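Local structure of DSBA-like thioredoxin domain-containing protein (Pseudomonas aeruginosa PAO1, 5HFI) at residues A[13-17]-A[43-47]; A[76-81]-A[123-127]; A[85-91]-A[126-130]; A[99-103]-A[115-119]; A[104-109]-A[145-149]. The protein probably works as a cytosolic disulfide reductase of the thioredoxin superfamily and is held here as a mixed disulfide with glutathione. All blocks are in the same frame, centred on the assembly; numbering follows the deposited sequence.

Contact 1 of 5, residues A[13-17]-A[43-47]; sequences YDPLC and GGMMT. With GSH (glutathione), chain B.
The active-site loop of the thioredoxin fold, where Cys17 opens the CxxC motif as the N-cap residue of helix 18-22, meets the loop after strand 37-42 mainly through Asp14 and Met45. The two parallel strands part just here, and Gly43 N still bonds to Tyr13 O at 3.0 Å. Beyond that pair the carboxylate of Asp14 takes over from the backbone. With its CG anti to the backbone N (chi1 -172°), it crosses the Met45 side chain at about a right angle. Met45 N bonds to Asp14 OD2 at 2.7 Å, coming down from above the carboxylate plane and not within it. Water 1 donates to the same oxygen and accepts from Gly44 N. The other oxygen, OD1, accepts from Leu16 N to close an Asx turn, and Ser95 OG is a further partner. Cys17 N meanwhile bonds to Asp14 O, closing a type I turn.

Toward the glutathione the contact turns to sulfur. Met45 bends at its last torsion, so CE rests 3.5 Å from Leu16 O while SD lies 3.5 Å from CB2 of the glutathione. Met46 SD sits 4.0 Å from Leu16 CB. Cys17 SG is joined to SG2 of glutathione by a 2.0 Å covalent bond, and Phe180 O also accepts a hydrogen bond from the tripeptide. A buried carboxylate with partners at both oxygens thus ties the two loops together, which probably helps to keep the Met45 thioether beside the mixed disulfide.

Contact 2 of 5, residues A[76-81]-A[123-127]; sequences PFGKDY and HYVEG
Tyr124 O, at the last turn of helix 112-124, is gripped from segment 76-81 by Gly78 N at 2.9 Å, in the carbonyl plane and almost straight (N-H...O 175°). Phe77 CA adds a weaker CA-H...O contact to the same oxygen, and Tyr81 CB packs 3.2 Å from it. Gly78 is the N-cap residue of helix 79-85, so the bond joins the end of one helix to the start of another inside the helical domain that DsbA-like proteins carry within their thioredoxin fold. Gly78 CA itself makes a CA-H...O contact with Val125 O at 3.5 Å.

Around this bond four rings gather into an aromatic cluster. Tyr81, its CG anti to the backbone N (chi1 167°), lies alongside Tyr124 and points the same way; the edge of Tyr124 is turned to the face of Tyr81, with planes 61° apart and Tyr124 CD1 3.7 Å from Tyr81 CZ. On the Phe77 side, Tyr124 CD1 approaches Phe77 CE1 to 3.4 Å at an oblique tilt. Tyr21 stacks on Tyr124 and meets Phe77 edge-to-face, tying the cluster back toward the active-site region. The polar end of Tyr81 bonds to Asp66 OD1, and water 5 also links Tyr81 OH to His123 NE2.

Toward the outer side the rings give way to water. Gly127 CA makes a CA-H...O contact with Asp80 O, water 2 reaches Val125 O, Asp80 N and, weakly, Asp80 OD1, and water 4 donates both to Asp80 OD1 and, at 2.8 Å, to Glu126 O.

Contact 3 of 5, residues A[85-91]-A[126-130]; sequences LLRDTSA and EGRRI
Leu85 and Arg129 divide this loop-to-loop contact of the helical domain into a packed half and a polar, more open one. It joins the two turns that follow helix 79-85 to the loop between helices 112-124 and 133-142. On the packed side Leu85, buried and also touching His123, lies against the backbone of segment 126-130. Its CD2 is 3.4 Å from Arg128 O and its CB 3.7 Å from Gly127 O, while CD1 reaches Arg129 CG. Gly127, with positive phi, turns the chain out of the helix here. The aliphatic part of Arg129 continues the apolar strip, its CD lying 3.8 Å from Ala91 CB.

Bent at chi3 (-85°), the Arg129 chain then carries its guanidinium outward to the exposed Ser90. Asp88 OD1 makes a salt bridge to Arg129 NH1 at 3.1 Å, with carboxylate and guanidinium planes 38° apart. The same nitrogen donates to Ser90 OG at 3.0 Å; the oxygen lies near the guanidinium plane, but the bond is bent. Outside the pair, Glu132 offers Arg129 NE a long, weak ion pair.

What positions the acid is its own turn. Asp88 OD2 accepts from Ser90 N, an Asx turn, and from the Ser90 hydroxyl. Both donors come from the same face of the carboxylate, Ser90 N from well above its plane and Ser90 OG on the syn side at 2.9 Å from Asp88 OD2.

Contact 4 of 5, residues A[99-103]-A[115-119]; sequences TAAVL and MLARI
Val102 and Met115 mark the nearest backbones of an antiparallel helical hairpin, in which the short axes of segments 99-103 and 115-119 run at 149° to each other and approach to 9.5 Å. Only a brief turn separates the parent helices, 96-109 and 112-124, and their facing side chains are apolar throughout.

Val102 does most of the touching through one branch. With CG1 anti to the backbone N (chi1 168°), its CG2 reaches over to the second helix and meets three residues there. It is 3.9 Å from Leu116 CB, in similar contact with Leu116 CA, and 3.9 Å from Ile119 CD1; Met115 CG is its third neighbour, at 4.1 Å. The methyl thus lies among side chains one position and one turn apart on the opposing helix.

Beside it Ala101 points its small side chain across the interface. Ala101 CB meets the tip of Ile119, CD1, at 3.9 Å, so that one methyl of Ile119 touches both Ala101 and Val102. Met115 comes in at the level of the backbone: its CG lies 3.7 Å from Ala101 O, and the chain then bends at chi2 and chi3 so that the sulfur stays close to Ala101 CB.

The touching residues are buried by neighbouring elements. Tyr13 of the inner strand 8-13 packs on Val102 and Leu116, helix 133-142 brings Leu136 against Ala101 and Ile119, and helix 149-157 reaches Ala101 with Phe149 and Phe153.

Contact 5 of 5, residues A[104-109]-A[145-149]; sequences AAEALD and LGEGF
Leu108 and Phe149 form the first shell: Leu108 CD1 presses on the backbone at the start of helix 149-157, 3.5 Å from Phe149 CA and 3.6 Å from Gly148 C. Phe149 answers in the other direction. Its ring reaches the foot of segment 104-109, where CE1 is 3.7 Å from Ala104 CB, an oblique approach. The ring edge, near its own plane, is turned to Ala105 N, while Leu108 CD1 lies 4.0 Å from Phe149 CB.

Leu145 spans the helix segment with its two methyls. One, CD2, meets Ala105 CB at 4.1 Å, and the other, CD1, lies 3.5 Å from Asp109 OD2, so a carboxylate borders an otherwise apolar patch. Here the contact runs out to exposed residues.

The next shell explains the placement. With CG anti to the backbone N (chi1 -179°), the Phe149 ring extends to Ala104 and Ala105. Gly148, the N-cap residue, turns the chain with a positive phi, and Phe149 N bonds weakly back to Leu145 O. The ring meets helix 96-109 at its alanines, and Ala104 also packs on Ala152 and Cys156, with Leu108 on Ala152, farther along helix 149-157.

Far from the glutathione site, this is a helix end resting on the loop and first turn of another helix, joining the end of helix 96-109 to helix 149-157 in the helical domain of a DsbA-like fold.

Overall arrangement
Contact 1 and contact 4 are the buried ones, and Tyr13 and Pro15 join them. They differ sharply in chemistry: contact 1 holds a carboxylate, a water and sulfur beside glutathione, whereas contact 4 meets through apolar side chains. Contact 5 extends helix 96-109 of contact 4 toward the surface, linked by Met115 on Ala105. Contacts 2 and 3 share Glu126 and Gly127 and lie farther out, with aromatic rings and waters in one and a salt bridge in the other. Contact 2 touches contact 1 through Tyr124 and His123, and Glu126 pairs with Arg118 of segment 115-119. Contact 5 touches none of contacts 1, 2 and 3.

Contact 1 of 5, residues A[13-17]-A[43-47]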
# COMPACT_ATOMS: atom_id res chain seq x y z
N TYR A 13 -4.10 -3.85 -2.29
CA TYR A 13 -3.88 -2.55 -1.68
C TYR A 13 -3.92 -1.46 -2.75
O TYR A 13 -3.92 -1.74 -3.95
CB TYR A 13 -2.52 -2.49 -0.97
CG TYR A 13 -1.37 -2.43 -1.95
CD1 TYR A 13 -0.80 -1.22 -2.31
CD2 TYR A 13 -0.88 -3.59 -2.54
CE1 TYR A 13 0.23 -1.15 -3.22
CE2 TYR A 13 0.16 -3.53 -3.45
CZ TYR A 13 0.71 -2.31 -3.79
OH TYR A 13 1.74 -2.25 -4.69
N ASP A 14 -3.93 -0.21 -2.28
CA ASP A 14 -3.60 0.92 -3.13
C ASP A 14 -2.85 1.92 -2.27
O ASP A 14 -3.30 2.22 -1.15
CB ASP A 14 -4.81 1.58 -3.77
CG ASP A 14 -4.42 2.61 -4.79
OD1 ASP A 14 -4.26 3.79 -4.42
OD2 ASP A 14 -4.23 2.22 -5.97
N PRO A 15 -1.74 2.47 -2.76
CA PRO A 15 -0.94 3.38 -1.92
C PRO A 15 -1.68 4.64 -1.49
O PRO A 15 -1.31 5.23 -0.46
CB PRO A 15 0.27 3.72 -2.81
CG PRO A 15 0.27 2.71 -3.90
CD PRO A 15 -1.15 2.29 -4.10
N LEU A 16 -2.72 5.06 -2.21
CA LEU A 16 -3.46 6.27 -1.85
C LEU A 16 -4.76 5.97 -1.12
O LEU A 16 -5.59 6.88 -0.94
CB LEU A 16 -3.73 7.11 -3.10
CG LEU A 16 -2.47 7.74 -3.69
CD1 LEU A 16 -2.68 8.16 -5.13
CD2 LEU A 16 -2.03 8.93 -2.87
N CYS A 17 -4.96 4.73 -0.70
CA CYS A 17 -6.14 4.35 0.08
C CYS A 17 -5.84 4.54 1.56
O CYS A 17 -4.92 3.91 2.10
CB CYS A 17 -6.52 2.90 -0.21
SG CYS A 17 -7.83 2.27 0.86
N GLY A 43 -4.05 -2.52 -6.84
CA GLY A 43 -5.29 -2.51 -7.60
C GLY A 43 -5.51 -1.32 -8.50
O GLY A 43 -6.42 -1.35 -9.33
N GLY A 44 -4.70 -0.27 -8.37
CA GLY A 44 -4.84 0.90 -9.21
C GLY A 44 -6.13 1.66 -8.95
O GLY A 44 -6.96 1.81 -9.85
N MET A 45 -6.29 2.15 -7.72
CA MET A 45 -7.53 2.83 -7.34
C MET A 45 -7.70 4.13 -8.13
O MET A 45 -8.77 4.39 -8.69
CB MET A 45 -7.54 3.10 -5.84
CG MET A 45 -8.75 3.87 -5.34
SD MET A 45 -8.74 4.03 -3.54
CE MET A 45 -7.67 5.45 -3.33
N MET A 46 -6.65 4.95 -8.18
CA MET A 46 -6.70 6.26 -8.82
C MET A 46 -5.77 6.25 -10.03
O MET A 46 -4.64 6.75 -9.98
CB MET A 46 -6.33 7.36 -7.82
CG MET A 46 -7.00 7.19 -6.47
SD MET A 46 -6.68 8.55 -5.33
CE MET A 46 -7.76 9.81 -5.99
N THR A 47 -6.26 5.69 -11.14
CA THR A 47 -5.50 5.67 -12.39
C THR A 47 -6.31 6.28 -13.53
O THR A 47 -7.49 5.96 -13.71
CB THR A 47 -5.09 4.24 -12.77
OG1 THR A 47 -6.25 3.42 -12.93
CG2 THR A 47 -4.18 3.63 -11.70
N1 GSH B . -11.91 -1.03 5.23
CA1 GSH B . -12.82 0.09 5.44
C1 GSH B . -13.92 -0.32 6.41
O11 GSH B . -15.11 0.04 6.20
O12 GSH B . -13.64 -1.01 7.43
CB1 GSH B . -13.44 0.49 4.10
CG1 GSH B . -12.42 0.27 3.00
CD1 GSH B . -12.62 1.27 1.87
OE1 GSH B . -13.65 1.87 1.78
N2 GSH B . -11.56 1.51 0.91
CA2 GSH B . -11.75 2.46 -0.17
C2 GSH B . -12.41 1.72 -1.34
O2 GSH B . -11.84 0.81 -1.86
CB2 GSH B . -10.40 3.03 -0.61
SG2 GSH B . -9.39 3.53 0.82
N3 GSH B . -13.72 2.11 -1.80
CA3 GSH B . -14.35 1.41 -2.90
C3 GSH B . -13.57 1.64 -4.19
O31 GSH B . -13.26 0.67 -4.92
O32 GSH B . -13.22 2.81 -4.50
O HOH W 1 -2.29 0.16 -6.77

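Contact 2 of 5, residues A[76-81]-A[123-127]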
# COMPACT_ATOMS: atom_id res chain seq x y z
N PRO A 76 -0.48 7.62 12.42
CA PRO A 76 -0.28 9.07 12.49
C PRO A 76 -0.44 9.77 11.15
O PRO A 76 -0.11 9.25 10.08
CB PRO A 76 1.17 9.18 12.97
CG PRO A 76 1.84 7.99 12.37
CD PRO A 76 0.80 6.89 12.37
N PHE A 77 -0.96 11.00 11.23
CA PHE A 77 -1.09 11.88 10.08
C PHE A 77 -0.40 13.20 10.41
O PHE A 77 -0.63 13.76 11.48
CB PHE A 77 -2.56 12.10 9.72
CG PHE A 77 -3.27 10.86 9.25
CD1 PHE A 77 -3.47 10.62 7.90
CD2 PHE A 77 -3.75 9.92 10.16
CE1 PHE A 77 -4.13 9.48 7.46
CE2 PHE A 77 -4.40 8.78 9.73
CZ PHE A 77 -4.59 8.56 8.38
N GLY A 78 0.43 13.68 9.49
CA GLY A 78 1.28 14.82 9.75
C GLY A 78 0.70 16.15 9.29
O GLY A 78 -0.17 16.20 8.42
N LYS A 79 1.21 17.23 9.89
CA LYS A 79 0.75 18.56 9.53
C LYS A 79 1.10 18.91 8.09
O LYS A 79 0.36 19.65 7.43
CB LYS A 79 1.34 19.60 10.48
CG LYS A 79 2.86 19.68 10.46
CD LYS A 79 3.37 20.80 11.36
CE LYS A 79 4.89 20.84 11.38
NZ LYS A 79 5.48 19.61 11.99
N ASP A 80 2.23 18.40 7.58
CA ASP A 80 2.59 18.67 6.19
C ASP A 80 1.66 17.95 5.21
O ASP A 80 1.63 18.30 4.03
CB ASP A 80 4.04 18.26 5.93
CG ASP A 80 5.03 19.11 6.70
OD1 ASP A 80 6.05 18.57 7.17
OD2 ASP A 80 4.79 20.33 6.85
N TYR A 81 0.90 16.97 5.69
CA TYR A 81 -0.13 16.32 4.88
C TYR A 81 -1.46 17.07 4.98
O TYR A 81 -2.02 17.48 3.95
CB TYR A 81 -0.30 14.86 5.32
CG TYR A 81 -1.53 14.19 4.78
CD1 TYR A 81 -2.61 13.91 5.60
CD2 TYR A 81 -1.62 13.82 3.44
CE1 TYR A 81 -3.75 13.29 5.11
CE2 TYR A 81 -2.75 13.21 2.93
CZ TYR A 81 -3.81 12.94 3.77
OH TYR A 81 -4.93 12.33 3.28
N HIS A 123 3.66 10.15 2.18
CA HIS A 123 2.41 10.81 1.84
C HIS A 123 1.65 11.33 3.08
O HIS A 123 1.49 12.51 3.21
CB HIS A 123 1.53 9.83 1.08
CG HIS A 123 0.21 10.37 0.64
ND1 HIS A 123 0.07 11.15 -0.48
CD2 HIS A 123 -1.03 10.15 1.09
CE1 HIS A 123 -1.20 11.41 -0.67
NE2 HIS A 123 -1.89 10.83 0.28
N TYR A 124 1.33 10.42 4.03
CA TYR A 124 0.44 10.78 5.13
C TYR A 124 1.16 11.50 6.27
O TYR A 124 0.52 12.28 6.99
CB TYR A 124 -0.25 9.53 5.66
CG TYR A 124 -1.23 8.92 4.69
CD1 TYR A 124 -2.45 9.53 4.45
CD2 TYR A 124 -0.92 7.75 4.00
CE1 TYR A 124 -3.35 8.99 3.56
CE2 TYR A 124 -1.81 7.20 3.11
CZ TYR A 124 -3.03 7.83 2.89
OH TYR A 124 -3.94 7.30 2.01
N VAL A 125 2.44 11.25 6.46
CA VAL A 125 3.20 11.89 7.53
C VAL A 125 3.99 13.09 7.01
O VAL A 125 3.93 14.18 7.58
CB VAL A 125 4.13 10.86 8.21
CG1 VAL A 125 5.04 11.55 9.22
CG2 VAL A 125 3.31 9.78 8.88
N GLU A 126 4.72 12.91 5.91
CA GLU A 126 5.63 13.93 5.41
C GLU A 126 4.99 14.86 4.38
O GLU A 126 5.58 15.90 4.07
CB GLU A 126 6.87 13.27 4.81
CG GLU A 126 7.76 12.59 5.83
CD GLU A 126 8.71 11.58 5.21
OE1 GLU A 126 8.90 10.50 5.81
OE2 GLU A 126 9.26 11.87 4.12
N GLY A 127 3.83 14.51 3.85
CA GLY A 127 3.19 15.35 2.85
C GLY A 127 3.95 15.45 1.55
O GLY A 127 3.87 16.48 0.87
O HOH W 2 4.32 16.52 8.79
O HOH W 3 3.94 19.44 1.78
O HOH W 4 7.96 16.89 5.23
O HOH W 5 -4.79 11.14 0.94

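Contact 3 of 5, residues A[85-91]-A[126-130]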
# COMPACT_ATOMS: atom_id res chain seq x y z
N LEU A 85 0.10 19.09 1.74
CA LEU A 85 -0.20 18.34 0.53
C LEU A 85 -1.67 18.49 0.14
O LEU A 85 -1.99 18.79 -1.01
CB LEU A 85 0.16 16.87 0.72
CG LEU A 85 -0.03 15.96 -0.49
CD1 LEU A 85 0.84 16.42 -1.64
CD2 LEU A 85 0.26 14.52 -0.13
N LEU A 86 -2.58 18.26 1.09
CA LEU A 86 -4.00 18.36 0.81
C LEU A 86 -4.44 19.78 0.49
O LEU A 86 -5.58 19.98 0.06
CB LEU A 86 -4.80 17.80 1.98
CG LEU A 86 -4.82 16.27 2.01
CD1 LEU A 86 -5.70 15.75 3.13
CD2 LEU A 86 -5.27 15.73 0.66
N ARG A 87 -3.56 20.75 0.69
CA ARG A 87 -3.81 22.14 0.34
C ARG A 87 -3.07 22.56 -0.93
O ARG A 87 -3.25 23.69 -1.39
CB ARG A 87 -3.40 23.04 1.50
CG ARG A 87 -3.96 22.60 2.86
CD ARG A 87 -4.98 23.60 3.37
NE ARG A 87 -5.37 23.39 4.76
CZ ARG A 87 -6.53 23.80 5.27
NH1 ARG A 87 -7.41 24.42 4.50
NH2 ARG A 87 -6.81 23.58 6.55
N ASP A 88 -2.27 21.67 -1.51
CA ASP A 88 -1.44 21.98 -2.67
C ASP A 88 -2.26 21.73 -3.94
O ASP A 88 -2.57 20.59 -4.28
CB ASP A 88 -0.17 21.13 -2.67
CG ASP A 88 0.70 21.37 -3.89
OD1 ASP A 88 1.57 20.52 -4.17
OD2 ASP A 88 0.54 22.41 -4.56
N THR A 89 -2.59 22.81 -4.65
CA THR A 89 -3.43 22.71 -5.84
C THR A 89 -2.74 21.93 -6.96
O THR A 89 -3.42 21.25 -7.74
CB THR A 89 -3.83 24.11 -6.31
OG1 THR A 89 -4.76 24.68 -5.37
CG2 THR A 89 -4.48 24.07 -7.68
N SER A 90 -1.42 21.98 -7.03
CA SER A 90 -0.67 21.39 -8.13
C SER A 90 -0.26 19.94 -7.89
O SER A 90 0.46 19.37 -8.71
CB SER A 90 0.58 22.23 -8.42
OG SER A 90 1.48 22.20 -7.33
N ALA A 91 -0.70 19.34 -6.79
CA ALA A 91 -0.42 17.94 -6.53
C ALA A 91 -1.46 17.05 -7.20
O ALA A 91 -2.63 17.44 -7.34
CB ALA A 91 -0.38 17.66 -5.02
N GLU A 126 4.72 12.91 5.91
CA GLU A 126 5.63 13.93 5.41
C GLU A 126 4.99 14.86 4.38
O GLU A 126 5.58 15.90 4.07
CB GLU A 126 6.87 13.27 4.81
CG GLU A 126 7.76 12.59 5.83
CD GLU A 126 8.71 11.58 5.21
OE1 GLU A 126 8.90 10.50 5.81
OE2 GLU A 126 9.26 11.87 4.12
N GLY A 127 3.83 14.51 3.85
CA GLY A 127 3.19 15.35 2.85
C GLY A 127 3.95 15.45 1.55
O GLY A 127 3.87 16.48 0.87
N ARG A 128 4.69 14.41 1.19
CA ARG A 128 5.43 14.41 -0.07
C ARG A 128 4.50 14.06 -1.23
O ARG A 128 3.41 13.51 -1.05
CB ARG A 128 6.58 13.40 -0.01
CG ARG A 128 7.46 13.53 1.21
CD ARG A 128 8.15 14.88 1.26
NE ARG A 128 8.83 15.19 0.01
CZ ARG A 128 10.03 14.72 -0.33
NH1 ARG A 128 10.68 13.91 0.49
NH2 ARG A 128 10.57 15.06 -1.49
N ARG A 129 4.95 14.38 -2.44
CA ARG A 129 4.19 14.13 -3.66
C ARG A 129 4.65 12.79 -4.23
O ARG A 129 5.55 12.72 -5.06
CB ARG A 129 4.36 15.28 -4.65
CG ARG A 129 3.92 16.61 -4.07
CD ARG A 129 3.44 17.56 -5.14
NE ARG A 129 4.56 18.28 -5.72
CZ ARG A 129 4.43 19.38 -6.45
NH1 ARG A 129 3.22 19.88 -6.67
NH2 ARG A 129 5.50 19.99 -6.94
N ILE A 130 4.00 11.71 -3.77
CA ILE A 130 4.42 10.36 -4.15
C ILE A 130 4.06 10.00 -5.58
O ILE A 130 4.43 8.92 -6.05
CB ILE A 130 3.83 9.30 -3.19
CG1 ILE A 130 2.31 9.30 -3.27
CG2 ILE A 130 4.28 9.58 -1.76
CD1 ILE A 130 1.66 8.20 -2.46

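Contact 4 of 5, residues A[99-103]-A[115-119]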
# COMPACT_ATOMS: atom_id res chain seq x y z
N THR A 99 2.68 2.68 -7.18
CA THR A 99 2.60 1.23 -7.35
C THR A 99 3.79 0.70 -8.13
O THR A 99 4.36 -0.34 -7.78
CB THR A 99 1.29 0.84 -8.03
OG1 THR A 99 0.18 1.35 -7.26
CG2 THR A 99 1.17 -0.67 -8.11
N ALA A 100 4.20 1.41 -9.19
CA ALA A 100 5.40 1.02 -9.92
C ALA A 100 6.63 1.01 -9.03
O ALA A 100 7.51 0.16 -9.19
CB ALA A 100 5.62 1.95 -11.12
N ALA A 101 6.70 1.94 -8.07
CA ALA A 101 7.83 1.95 -7.14
C ALA A 101 7.82 0.71 -6.25
O ALA A 101 8.88 0.14 -5.95
CB ALA A 101 7.79 3.22 -6.28
N VAL A 102 6.63 0.27 -5.83
CA VAL A 102 6.53 -0.96 -5.05
C VAL A 102 6.97 -2.16 -5.89
O VAL A 102 7.74 -3.01 -5.43
CB VAL A 102 5.09 -1.14 -4.52
CG1 VAL A 102 4.90 -2.54 -3.95
CG2 VAL A 102 4.76 -0.07 -3.48
N LEU A 103 6.49 -2.23 -7.13
CA LEU A 103 6.91 -3.29 -8.04
C LEU A 103 8.42 -3.29 -8.23
O LEU A 103 9.06 -4.34 -8.21
CB LEU A 103 6.21 -3.14 -9.39
CG LEU A 103 4.74 -3.55 -9.47
CD1 LEU A 103 4.21 -3.32 -10.88
CD2 LEU A 103 4.58 -5.01 -9.07
N MET A 115 8.79 -0.80 0.86
CA MET A 115 8.64 0.41 0.05
C MET A 115 7.23 0.97 0.15
O MET A 115 7.04 2.19 0.21
CB MET A 115 9.01 0.11 -1.41
CG MET A 115 8.49 1.13 -2.42
SD MET A 115 9.13 2.81 -2.20
CE MET A 115 10.85 2.52 -1.86
N LEU A 116 6.21 0.09 0.18
CA LEU A 116 4.84 0.56 0.36
C LEU A 116 4.69 1.31 1.68
O LEU A 116 4.09 2.39 1.72
CB LEU A 116 3.86 -0.61 0.30
CG LEU A 116 2.40 -0.28 0.61
CD1 LEU A 116 1.83 0.72 -0.40
CD2 LEU A 116 1.54 -1.54 0.66
N ALA A 117 5.23 0.75 2.77
CA ALA A 117 5.16 1.42 4.06
C ALA A 117 5.86 2.77 4.03
O ALA A 117 5.38 3.75 4.62
CB ALA A 117 5.76 0.53 5.15
N ARG A 118 7.00 2.85 3.34
CA ARG A 118 7.73 4.11 3.25
C ARG A 118 6.97 5.13 2.40
O ARG A 118 6.94 6.32 2.73
CB ARG A 118 9.12 3.88 2.66
CG ARG A 118 9.98 5.14 2.59
CD ARG A 118 10.35 5.63 3.98
NE ARG A 118 10.98 6.95 3.96
CZ ARG A 118 10.32 8.10 4.07
NH1 ARG A 118 9.00 8.10 4.20
NH2 ARG A 118 10.99 9.25 4.03
N ILE A 119 6.36 4.67 1.30
CA ILE A 119 5.55 5.54 0.45
C ILE A 119 4.40 6.14 1.25
O ILE A 119 4.12 7.34 1.15
CB ILE A 119 5.03 4.76 -0.77
CG1 ILE A 119 6.12 4.60 -1.82
CG2 ILE A 119 3.80 5.44 -1.37
CD1 ILE A 119 5.73 3.66 -2.96

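Contact 5 of 5, residues A[104-109]-A[145-149]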
# COMPACT_ATOMS: atom_id res chain seq x y z
N ALA A 104 9.00 -2.10 -8.44
CA ALA A 104 10.44 -2.01 -8.67
C ALA A 104 11.23 -2.43 -7.44
O ALA A 104 12.24 -3.14 -7.55
CB ALA A 104 10.81 -0.59 -9.09
N ALA A 105 10.80 -2.00 -6.25
CA ALA A 105 11.48 -2.40 -5.02
C ALA A 105 11.41 -3.91 -4.82
O ALA A 105 12.38 -4.53 -4.36
CB ALA A 105 10.89 -1.68 -3.82
N GLU A 106 10.27 -4.52 -5.15
CA GLU A 106 10.15 -5.96 -5.03
C GLU A 106 11.01 -6.68 -6.06
O GLU A 106 11.65 -7.69 -5.75
CB GLU A 106 8.68 -6.38 -5.16
CG GLU A 106 8.44 -7.88 -5.00
CD GLU A 106 8.79 -8.39 -3.62
OE1 GLU A 106 8.74 -7.60 -2.65
OE2 GLU A 106 9.12 -9.59 -3.50
N ALA A 107 11.05 -6.16 -7.29
CA ALA A 107 11.85 -6.79 -8.34
C ALA A 107 13.34 -6.68 -8.04
O ALA A 107 14.09 -7.64 -8.25
CB ALA A 107 11.53 -6.16 -9.69
N LEU A 108 13.79 -5.52 -7.56
CA LEU A 108 15.22 -5.31 -7.33
C LEU A 108 15.71 -6.03 -6.08
O LEU A 108 16.74 -6.70 -6.11
CB LEU A 108 15.51 -3.81 -7.20
CG LEU A 108 16.20 -3.09 -8.35
CD1 LEU A 108 16.59 -1.71 -7.88
CD2 LEU A 108 17.41 -3.86 -8.84
N ASP A 109 14.98 -5.89 -4.98
CA ASP A 109 15.52 -6.26 -3.68
C ASP A 109 14.52 -7.00 -2.80
O ASP A 109 14.81 -7.23 -1.62
CB ASP A 109 16.02 -5.00 -2.95
CG ASP A 109 17.36 -5.19 -2.28
OD1 ASP A 109 17.66 -6.33 -1.88
OD2 ASP A 109 18.12 -4.21 -2.15
N LEU A 145 18.54 1.59 -2.34
CA LEU A 145 18.40 1.04 -3.68
C LEU A 145 18.91 1.99 -4.76
O LEU A 145 18.61 1.79 -5.94
CB LEU A 145 16.94 0.67 -3.96
CG LEU A 145 16.17 -0.52 -3.33
CD1 LEU A 145 16.73 -0.99 -1.99
CD2 LEU A 145 14.67 -0.19 -3.20
N GLY A 146 19.71 3.01 -4.39
CA GLY A 146 20.10 4.04 -5.35
C GLY A 146 20.79 3.51 -6.59
O GLY A 146 20.78 4.17 -7.64
N GLU A 147 21.41 2.34 -6.51
CA GLU A 147 22.06 1.72 -7.66
C GLU A 147 21.07 0.80 -8.35
O GLU A 147 20.86 -0.35 -7.92
CB GLU A 147 23.32 0.97 -7.23
CG GLU A 147 24.04 0.27 -8.37
CD GLU A 147 24.46 1.23 -9.47
OE1 GLU A 147 23.64 1.49 -10.38
OE2 GLU A 147 25.61 1.72 -9.43
N GLY A 148 20.44 1.29 -9.41
CA GLY A 148 19.55 0.50 -10.24
C GLY A 148 18.07 0.78 -10.06
O GLY A 148 17.29 0.35 -10.92
N PHE A 149 17.66 1.47 -9.00
CA PHE A 149 16.23 1.65 -8.77
C PHE A 149 15.61 2.55 -9.83
O PHE A 149 14.47 2.33 -10.25
CB PHE A 149 15.96 2.21 -7.38
CG PHE A 149 14.51 2.40 -7.06
CD1 PHE A 149 13.72 1.31 -6.73
CD2 PHE A 149 13.93 3.66 -7.07
CE1 PHE A 149 12.38 1.47 -6.43
CE2 PHE A 149 12.60 3.83 -6.78
CZ PHE A 149 11.82 2.73 -6.46